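Local coordinates for kelch domain-containing protein (Colletotrichum graminicola M1.001, PDB 5C86) that probably oxidises alcohols at a copper site, as a fungal alcohol oxidase of the AA5 family, the galactose oxidase and glyoxal oxidase family, at residues 95-100 with 109-114; 34-39 with 46-51; 12-17 with 60-65. All blocks are in the same frame, centred on the assembly; numbering follows the deposited sequence.

Interaction 1 (95-100 with 109-114); sequences TSVLDF and TPLSNM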
loop_
_atom_site.group_PDB
_atom_site.type_symbol
_atom_site.label_atom_id
_atom_site.label_comp_id
_atom_site.label_asym_id
_atom_site.label_seq_id
_atom_site.Cartn_x
_atom_site.Cartn_y
_atom_site.Cartn_z
ATOM N N THR A 95 17.976 -8.547 -2.019
ATOM C CA THR A 95 16.564 -8.788 -2.499
ATOM C C THR A 95 16.142 -10.137 -1.910
ATOM O O THR A 95 16.876 -11.145 -2.055
ATOM C CB THR A 95 16.479 -8.805 -3.998
ATOM O OG1 THR A 95 16.960 -7.592 -4.563
ATOM C CG2 THR A 95 15.016 -8.886 -4.435
ATOM N N SER A 96 15.057 -10.196 -1.168
ATOM C CA SER A 96 14.478 -11.388 -0.690
ATOM C C SER A 96 13.038 -11.609 -1.182
ATOM O O SER A 96 12.362 -10.611 -1.494
ATOM C CB SER A 96 14.416 -11.408 0.733
ATOM O OG SER A 96 15.704 -11.261 1.365
ATOM N N VAL A 97 12.574 -12.858 -1.155
ATOM C CA VAL A 97 11.249 -13.210 -1.667
ATOM C C VAL A 97 10.577 -14.159 -0.707
ATOM O O VAL A 97 11.201 -15.090 -0.171
ATOM C CB VAL A 97 11.262 -13.587 -3.141
ATOM C CG1 VAL A 97 12.009 -14.889 -3.421
ATOM C CG2 VAL A 97 9.825 -13.703 -3.658
ATOM N N LEU A 98 9.292 -13.932 -0.386
ATOM C CA LEU A 98 8.473 -14.875 0.248
ATOM C C LEU A 98 7.387 -15.287 -0.722
ATOM O O LEU A 98 6.501 -14.437 -1.097
ATOM C CB LEU A 98 7.880 -14.409 1.570
ATOM C CG LEU A 98 6.928 -15.350 2.267
ATOM C CD1 LEU A 98 7.632 -16.630 2.715
ATOM C CD2 LEU A 98 6.296 -14.750 3.492
ATOM N N ASP A 99 7.331 -16.579 -1.026
ATOM C CA ASP A 99 6.307 -17.152 -1.929
ATOM C C ASP A 99 5.335 -17.910 -1.063
ATOM O O ASP A 99 5.665 -18.996 -0.495
ATOM C CB ASP A 99 6.943 -18.026 -2.998
ATOM C CG ASP A 99 5.908 -18.707 -3.947
ATOM O OD1 ASP A 99 4.676 -18.537 -3.805
ATOM O OD2 ASP A 99 6.416 -19.384 -4.868
ATOM N N PHE A 100 4.130 -17.381 -0.900
ATOM C CA PHE A 100 3.197 -17.914 0.095
ATOM C C PHE A 100 2.845 -19.387 -0.258
ATOM O O PHE A 100 2.438 -20.124 0.614
ATOM C CB PHE A 100 1.907 -17.055 0.169
ATOM C CG PHE A 100 1.067 -17.138 -1.063
ATOM C CD1 PHE A 100 1.371 -16.419 -2.212
ATOM C CD2 PHE A 100 -0.031 -17.966 -1.100
ATOM C CE1 PHE A 100 0.646 -16.556 -3.380
ATOM C CE2 PHE A 100 -0.817 -18.051 -2.234
ATOM C CZ PHE A 100 -0.469 -17.366 -3.391
ATOM N N THR A 109 13.624 -16.350 0.772
ATOM C CA THR A 109 14.812 -16.776 0.018
ATOM C C THR A 109 15.446 -15.649 -0.779
ATOM O O THR A 109 14.805 -14.659 -1.117
ATOM C CB THR A 109 14.402 -17.953 -0.873
ATOM O OG1 THR A 109 13.493 -17.511 -1.914
ATOM C CG2 THR A 109 13.814 -19.074 -0.034
ATOM N N PRO A 110 16.712 -15.771 -1.204
ATOM C CA PRO A 110 17.347 -14.699 -1.877
ATOM C C PRO A 110 17.079 -14.627 -3.321
ATOM O O PRO A 110 16.916 -15.625 -4.005
ATOM C CB PRO A 110 18.883 -14.994 -1.661
ATOM C CG PRO A 110 18.893 -16.448 -1.534
ATOM C CD PRO A 110 17.680 -16.789 -0.739
ATOM N N LEU A 111 17.012 -13.420 -3.809
ATOM C CA LEU A 111 17.086 -13.070 -5.182
ATOM C C LEU A 111 18.344 -12.305 -5.444
ATOM O O LEU A 111 19.112 -12.088 -4.516
ATOM C CB LEU A 111 15.806 -12.321 -5.631
ATOM C CG LEU A 111 14.469 -13.099 -5.540
ATOM C CD1 LEU A 111 13.299 -12.220 -6.002
ATOM C CD2 LEU A 111 14.475 -14.327 -6.417
ATOM N N SER A 112 18.542 -11.866 -6.683
ATOM C CA SER A 112 19.754 -11.150 -7.076
ATOM C C SER A 112 19.855 -9.866 -6.267
ATOM O O SER A 112 18.837 -9.164 -6.101
ATOM C CB SER A 112 19.704 -10.872 -8.543
ATOM O OG SER A 112 20.822 -10.117 -9.055
ATOM N N ASN A 113 21.077 -9.488 -5.832
ATOM C CA ASN A 113 21.288 -8.187 -5.250
ATOM C C ASN A 113 20.944 -7.092 -6.239
ATOM O O ASN A 113 21.142 -7.147 -7.401
ATOM C CB ASN A 113 22.818 -8.031 -4.920
ATOM C CG ASN A 113 23.267 -8.815 -3.783
ATOM O OD1 ASN A 113 22.580 -9.409 -2.995
ATOM N ND2 ASN A 113 24.601 -8.807 -3.658
ATOM N N MET A 114 20.435 -5.959 -5.729
ATOM C CA MET A 114 20.285 -4.746 -6.527
ATOM C C MET A 114 21.618 -4.195 -7.059
ATOM O O MET A 114 22.664 -4.517 -6.446
ATOM C CB MET A 114 19.559 -3.648 -5.715
ATOM C CG MET A 114 18.058 -3.908 -5.488
ATOM S SD MET A 114 17.335 -2.613 -4.445
ATOM C CE MET A 114 18.054 -2.839 -2.864
HETATM O O HOH W 1 20.057 -10.506 -2.472
#

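Interaction 2 (34-39 with 46-51); sequences GWPNRW and KTYTSL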
loop_
_atom_site.group_PDB
_atom_site.type_symbol
_atom_site.label_atom_id
_atom_site.label_comp_id
_atom_site.label_asym_id
_atom_site.label_seq_id
_atom_site.Cartn_x
_atom_site.Cartn_y
_atom_site.Cartn_z
ATOM N N GLY A 34 16.052 -7.088 12.414
ATOM C CA GLY A 34 16.813 -8.127 13.187
ATOM C C GLY A 34 16.610 -8.146 14.653
ATOM O O GLY A 34 17.212 -9.018 15.319
ATOM N N TRP A 35 15.807 -7.281 15.177
ATOM C CA TRP A 35 15.306 -7.346 16.548
ATOM C C TRP A 35 13.814 -7.156 16.588
ATOM O O TRP A 35 13.208 -6.525 15.701
ATOM C CB TRP A 35 15.906 -6.252 17.420
ATOM C CG TRP A 35 17.435 -6.310 17.499
ATOM C CD1 TRP A 35 18.178 -6.883 18.529
ATOM C CD2 TRP A 35 18.380 -5.758 16.572
ATOM N NE1 TRP A 35 19.517 -6.758 18.234
ATOM C CE2 TRP A 35 19.675 -6.067 17.047
ATOM C CE3 TRP A 35 18.274 -5.082 15.345
ATOM C CZ2 TRP A 35 20.849 -5.689 16.332
ATOM C CZ3 TRP A 35 19.422 -4.671 14.649
ATOM C CH2 TRP A 35 20.723 -4.966 15.172
ATOM N N PRO A 36 13.170 -7.546 17.671
ATOM C CA PRO A 36 11.714 -7.286 17.829
ATOM C C PRO A 36 11.314 -5.831 18.116
ATOM O O PRO A 36 10.155 -5.389 17.928
ATOM C CB PRO A 36 11.344 -8.173 19.056
ATOM C CG PRO A 36 12.711 -8.446 19.691
ATOM C CD PRO A 36 13.680 -8.564 18.604
ATOM N N ASN A 37 12.252 -5.084 18.729
ATOM C CA ASN A 37 11.979 -3.846 19.369
ATOM C C ASN A 37 13.001 -2.696 19.069
ATOM O O ASN A 37 12.923 -1.655 19.706
ATOM C CB ASN A 37 11.943 -4.074 20.878
ATOM C CG ASN A 37 13.279 -4.623 21.409
ATOM O OD1 ASN A 37 14.226 -4.891 20.678
ATOM N ND2 ASN A 37 13.285 -4.900 22.677
ATOM N N ARG A 38 13.908 -2.842 18.139
ATOM C CA ARG A 38 14.809 -1.730 17.870
ATOM C C ARG A 38 15.395 -2.153 16.546
ATOM O O ARG A 38 14.949 -3.109 16.051
ATOM C CB ARG A 38 15.832 -1.612 19.026
ATOM C CG ARG A 38 16.574 -2.918 19.254
ATOM C CD ARG A 38 17.137 -2.917 20.668
ATOM N NE ARG A 38 18.166 -3.907 20.961
ATOM C CZ ARG A 38 17.917 -5.048 21.593
ATOM N NH1 ARG A 38 16.669 -5.322 21.892
ATOM N NH2 ARG A 38 18.902 -5.921 21.887
ATOM N N TRP A 39 16.327 -1.391 15.972
ATOM C CA TRP A 39 16.929 -1.470 14.655
ATOM C C TRP A 39 18.281 -0.794 14.680
ATOM O O TRP A 39 18.522 -0.001 15.632
ATOM C CB TRP A 39 16.041 -0.780 13.537
ATOM C CG TRP A 39 15.884 0.662 13.885
ATOM C CD1 TRP A 39 14.957 1.166 14.696
ATOM C CD2 TRP A 39 16.691 1.759 13.429
ATOM N NE1 TRP A 39 15.130 2.541 14.836
ATOM C CE2 TRP A 39 16.204 2.921 14.089
ATOM C CE3 TRP A 39 17.777 1.873 12.581
ATOM C CZ2 TRP A 39 16.769 4.194 13.891
ATOM C CZ3 TRP A 39 18.359 3.146 12.390
ATOM C CH2 TRP A 39 17.834 4.280 13.092
ATOM N N LYS A 46 19.241 -10.406 9.558
ATOM C CA LYS A 46 18.106 -11.321 9.658
ATOM C C LYS A 46 16.881 -10.482 9.961
ATOM O O LYS A 46 17.014 -9.322 10.332
ATOM C CB LYS A 46 18.376 -12.384 10.779
ATOM C CG LYS A 46 18.310 -11.850 12.183
ATOM C CD LYS A 46 19.021 -12.848 13.154
ATOM C CE LYS A 46 18.674 -12.502 14.577
ATOM N NZ LYS A 46 19.379 -13.405 15.561
ATOM N N THR A 47 15.708 -11.095 9.834
ATOM C CA THR A 47 14.455 -10.441 10.241
ATOM C C THR A 47 13.542 -11.311 11.045
ATOM O O THR A 47 13.311 -12.485 10.621
ATOM C CB THR A 47 13.672 -9.952 8.948
ATOM O OG1 THR A 47 14.525 -9.299 8.033
ATOM C CG2 THR A 47 12.481 -9.094 9.346
ATOM N N TYR A 48 12.991 -10.743 12.079
ATOM C CA TYR A 48 11.917 -11.288 12.881
ATOM C C TYR A 48 10.567 -10.967 12.227
ATOM O O TYR A 48 10.314 -9.827 11.898
ATOM C CB TYR A 48 11.919 -10.800 14.297
ATOM C CG TYR A 48 12.993 -11.479 15.112
ATOM C CD1 TYR A 48 14.291 -10.974 15.139
ATOM C CD2 TYR A 48 12.691 -12.641 15.850
ATOM C CE1 TYR A 48 15.281 -11.604 15.942
ATOM C CE2 TYR A 48 13.664 -13.275 16.620
ATOM C CZ TYR A 48 14.943 -12.740 16.665
ATOM O OH TYR A 48 15.927 -13.362 17.415
ATOM N N THR A 49 9.684 -11.976 12.191
ATOM C CA THR A 49 8.319 -11.854 11.608
ATOM C C THR A 49 7.337 -12.492 12.503
ATOM O O THR A 49 7.680 -13.391 13.344
ATOM C CB THR A 49 8.206 -12.374 10.183
ATOM O OG1 THR A 49 8.109 -13.823 10.191
ATOM C CG2 THR A 49 9.314 -11.933 9.281
ATOM N N SER A 50 6.093 -12.084 12.382
ATOM C CA SER A 50 4.989 -12.718 13.097
ATOM C C SER A 50 3.776 -12.675 12.168
ATOM O O SER A 50 3.743 -11.903 11.196
ATOM C CB SER A 50 4.719 -12.060 14.420
ATOM O OG SER A 50 3.538 -12.501 15.080
ATOM N N LEU A 51 2.843 -13.579 12.391
ATOM C CA LEU A 51 1.661 -13.759 11.519
ATOM C C LEU A 51 0.404 -13.745 12.323
ATOM O O LEU A 51 0.324 -14.495 13.320
ATOM C CB LEU A 51 1.773 -15.077 10.812
ATOM C CG LEU A 51 0.679 -15.412 9.777
ATOM C CD1 LEU A 51 0.955 -14.633 8.518
ATOM C CD2 LEU A 51 0.595 -16.916 9.454
#

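Interaction 3 (12-17 with 60-65); sequences FPVVPV and SDAIVQ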
loop_
_atom_site.group_PDB
_atom_site.type_symbol
_atom_site.label_atom_id
_atom_site.label_comp_id
_atom_site.label_asym_id
_atom_site.label_seq_id
_atom_site.Cartn_x
_atom_site.Cartn_y
_atom_site.Cartn_z
ATOM N N PHE A 12 1.384 -8.016 18.859
ATOM C CA PHE A 12 2.337 -8.803 18.236
ATOM C C PHE A 12 3.636 -8.886 19.104
ATOM O O PHE A 12 3.941 -7.949 19.798
ATOM C CB PHE A 12 2.751 -8.197 16.853
ATOM C CG PHE A 12 1.721 -8.442 15.758
ATOM C CD1 PHE A 12 1.715 -9.623 15.009
ATOM C CD2 PHE A 12 0.834 -7.440 15.443
ATOM C CE1 PHE A 12 0.753 -9.847 14.032
ATOM C CE2 PHE A 12 -0.123 -7.647 14.444
ATOM C CZ PHE A 12 -0.144 -8.838 13.743
ATOM N N PRO A 13 4.427 -9.911 18.883
ATOM C CA PRO A 13 5.696 -10.010 19.641
ATOM C C PRO A 13 6.784 -9.148 18.991
ATOM O O PRO A 13 7.910 -9.109 19.536
ATOM C CB PRO A 13 6.045 -11.477 19.495
ATOM C CG PRO A 13 5.538 -11.844 18.112
ATOM C CD PRO A 13 4.227 -11.105 18.035
ATOM N N VAL A 14 6.506 -8.474 17.833
ATOM C CA VAL A 14 7.521 -7.550 17.193
ATOM C C VAL A 14 6.723 -6.282 16.822
ATOM O O VAL A 14 5.471 -6.325 16.707
ATOM C CB VAL A 14 8.211 -8.064 15.950
ATOM C CG1 VAL A 14 8.878 -9.419 16.163
ATOM C CG2 VAL A 14 7.240 -8.249 14.751
ATOM N N VAL A 15 7.355 -5.094 16.738
ATOM C CA VAL A 15 6.615 -3.911 16.386
ATOM C C VAL A 15 6.329 -4.067 14.854
ATOM O O VAL A 15 7.218 -4.302 14.035
ATOM C CB VAL A 15 7.418 -2.626 16.626
ATOM C CG1 VAL A 15 6.608 -1.414 16.266
ATOM C CG2 VAL A 15 7.862 -2.553 18.125
ATOM N N PRO A 16 5.009 -3.925 14.505
ATOM C CA PRO A 16 4.600 -4.204 13.108
ATOM C C PRO A 16 4.825 -2.981 12.224
ATOM O O PRO A 16 3.866 -2.256 11.866
ATOM C CB PRO A 16 3.157 -4.616 13.248
ATOM C CG PRO A 16 2.672 -3.909 14.434
ATOM C CD PRO A 16 3.874 -3.829 15.415
ATOM N N VAL A 17 6.091 -2.757 11.926
ATOM C CA VAL A 17 6.533 -1.602 11.188
ATOM C C VAL A 17 6.319 -1.806 9.663
ATOM O O VAL A 17 6.284 -0.826 8.895
ATOM C CB VAL A 17 8.020 -1.295 11.518
ATOM C CG1 VAL A 17 8.612 -0.209 10.654
ATOM C CG2 VAL A 17 8.080 -0.938 13.017
ATOM N N SER A 60 1.146 -15.600 15.948
ATOM C CA SER A 60 2.284 -16.529 16.035
ATOM C C SER A 60 3.458 -15.931 16.840
ATOM O O SER A 60 3.627 -14.693 16.910
ATOM C CB SER A 60 2.756 -16.907 14.628
ATOM O OG SER A 60 3.550 -15.896 14.024
ATOM N N ASP A 61 4.292 -16.805 17.409
ATOM C CA ASP A 61 5.492 -16.331 18.034
ATOM C C ASP A 61 6.428 -15.744 16.985
ATOM O O ASP A 61 6.454 -16.161 15.799
ATOM C CB ASP A 61 6.220 -17.500 18.768
ATOM C CG ASP A 61 5.367 -18.154 19.858
ATOM O OD1 ASP A 61 4.639 -17.487 20.622
ATOM O OD2 ASP A 61 5.468 -19.389 19.983
ATOM N N ALA A 62 7.295 -14.842 17.432
ATOM C CA ALA A 62 8.234 -14.236 16.518
ATOM C C ALA A 62 9.236 -15.262 16.057
ATOM O O ALA A 62 9.784 -16.002 16.899
ATOM C CB ALA A 62 8.935 -13.043 17.170
ATOM N N ILE A 63 9.456 -15.376 14.760
ATOM C CA ILE A 63 10.484 -16.222 14.219
ATOM C C ILE A 63 11.453 -15.470 13.354
ATOM O O ILE A 63 11.096 -14.454 12.729
ATOM C CB ILE A 63 9.915 -17.443 13.421
ATOM C CG1 ILE A 63 9.317 -17.014 12.082
ATOM C CG2 ILE A 63 8.876 -18.186 14.300
ATOM C CD1 ILE A 63 8.583 -18.112 11.303
ATOM N N VAL A 64 12.664 -16.006 13.221
ATOM C CA VAL A 64 13.612 -15.554 12.297
ATOM C C VAL A 64 13.340 -16.115 10.926
ATOM O O VAL A 64 13.859 -17.145 10.474
ATOM C CB VAL A 64 15.099 -15.757 12.743
ATOM C CG1 VAL A 64 16.030 -15.247 11.648
ATOM C CG2 VAL A 64 15.349 -15.048 14.031
ATOM N N GLN A 65 12.460 -15.425 10.194
ATOM C CA GLN A 65 11.926 -16.042 9.000
ATOM C C GLN A 65 12.815 -15.733 7.849
ATOM O O GLN A 65 12.760 -16.404 6.836
ATOM C CB GLN A 65 10.486 -15.527 8.701
ATOM C CG GLN A 65 9.765 -16.448 7.743
ATOM C CD GLN A 65 8.461 -15.872 7.255
ATOM O OE1 GLN A 65 8.024 -14.794 7.731
ATOM N NE2 GLN A 65 7.795 -16.595 6.345
#

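Interaction 1 (95-100 with 109-114)
Val97 and Leu111 carry the apolar part of this contact: the Leu111 isobutyl group lies against the Val97 isopropyl group, with Leu111 CG 3.7 Å from Val97 CG1 and CD1 reaching Val97 CB. The nearer methyl of Val97, CG1, sits between its backbone N and carbonyl carbon (chi1 67°), which turns it to the neighbouring strand, where it also meets Thr109 OG1 at 3.4 Å. Thr95 stands on the same face and runs obliquely past Leu111, its CG2 3.7 Å from Leu111 CB. Its hydroxyl goes another way: with OG1 anti to the carbonyl carbon (chi1 -58°), it donates to Ser112 O at 2.9 Å, tilted 18° from the carbonyl plane. Trp156 NE1 makes weak bonds to both oxygens. Strands 95-98 and 109-111 form an antiparallel hairpin, the third strand and the outermost fourth strand of a four-stranded blade in the kelch beta-propeller. Val97 and Thr109 make a hydrogen-bonded pair, Val97 N to Thr109 O and Thr109 N to Val97 O both at 2.9 Å. Ser96 and Pro110 face each other as a non-hydrogen-bonded pair; Ser96 OG bonds to His69 on the other face of the blade. Where the edge strand runs out, a water accepts from Thr95 N at 2.9 Å and lies within bonding distance of Leu111 O and Asn113 OD1, while Met114 crosses Thr95 at about a right angle.

Interaction 2 (34-39 with 46-51)
Tyr48 turns the edge of its ring to the peptide of Gly34: CE1 comes within 3.3 Å of Gly34 O, which lies near the ring plane. The phenol ring reaches this place because CG is anti to the carbonyl carbon (chi1 -76°), and chi2, at 87°, turns the ring so that its CD1-CE1 edge meets that oxygen. Pro36 CD approaches the same ring obliquely, 4.3 Å from Tyr48 CD1. Lys46 reaches the same glycine with the aliphatic part of its side chain. Its CG stands between the backbone N and the carbonyl carbon, and from there the chain runs extended, so that CG passes 4.1 Å from Gly34 CA and CE lies 3.9 Å from Gly34 O. That oxygen accepts a hydrogen bond from Asn44 ND2. Residues 34-39 belong to the loop between the antiparallel strands 28-31 and 47-52, which are neighbours in the beta structure of this kelch-propeller protein; the contact therefore lies at the loop end of that strand pair. Gly34 CA is only 3.1 Å from Lys46 O, a close approach of the two backbones, and Gly34 N bonds to Asp70 OD2. Backbone hydrogen bonds hold both partners of the ring contact in place: Tyr48 pairs with Ser33, just ahead of the glycine, and Pro36 with Val15.

Interaction 3 (12-17 with 60-65)
Pro13 presses CG, the tip of its ring, against the extended chain of Ser60-Ala62, where three groups meet it: Ala62 N at 3.5 Å, Ser60 O at 3.6 Å and Ala62 CB at 3.7 Å. CD of the same ring follows beside Ser60 O at 3.8 Å. Ala62 points its methyl at the 12-17 segment and lands between two residues, since Val14 CG1 also comes to 3.8 Å from Ala62 CB. A chi1 of -54° places that Val14 methyl anti to its own carbonyl carbon and so carries it to Ala62. Here the packing is close, and behind it Phe12 and Pro13 rest on Ser50 of strand 47-52, while Val14 touches Val30 of strand 28-31. On the outer side the contact thins quickly: Asp61 directs its side chain away from the loop and is exposed. The loop 12-17, leading from strand 5-11 to strand 18-21, is thus joined to the chain that leads into strand 63-66, the last of 18-21, 28-31, 47-52 and 63-66. Ser60 O accepts from Ser50 OG, and Ser60 OG bonds to Leu51 N. With a proline ring and two aliphatic side chains as the meeting groups, cohesion between the segments probably rests on van der Waals contact, with a modest hydrophobic gain, while the polar atoms of Ser60 are held by strand 47-52.

In the fold
Interactions 2 and 3 are neighbours, their centres 6 Å apart, and interaction 2 is nested within the chain span closed by interaction 3. Adjacent strands 47-52 and 63-66 tie them together: Thr49 OG1 lies 2.6 Å from Gln65 OE1, probably a hydrogen bond. Interaction 1 follows later in the chain, in another four-stranded sheet, with its centre 17 Å from that of interaction 2; it meets interaction 3 through Leu98 CD1, packed 3.6 Å from Gln65 NE2. The copper ligands seen in this protein are Tyr120, His335 and His423; copper is absent from this model. Met114 lies about 11 Å from Tyr120 between side chains, as do Trp35 and Val14 from His335, and Thr47 from His423.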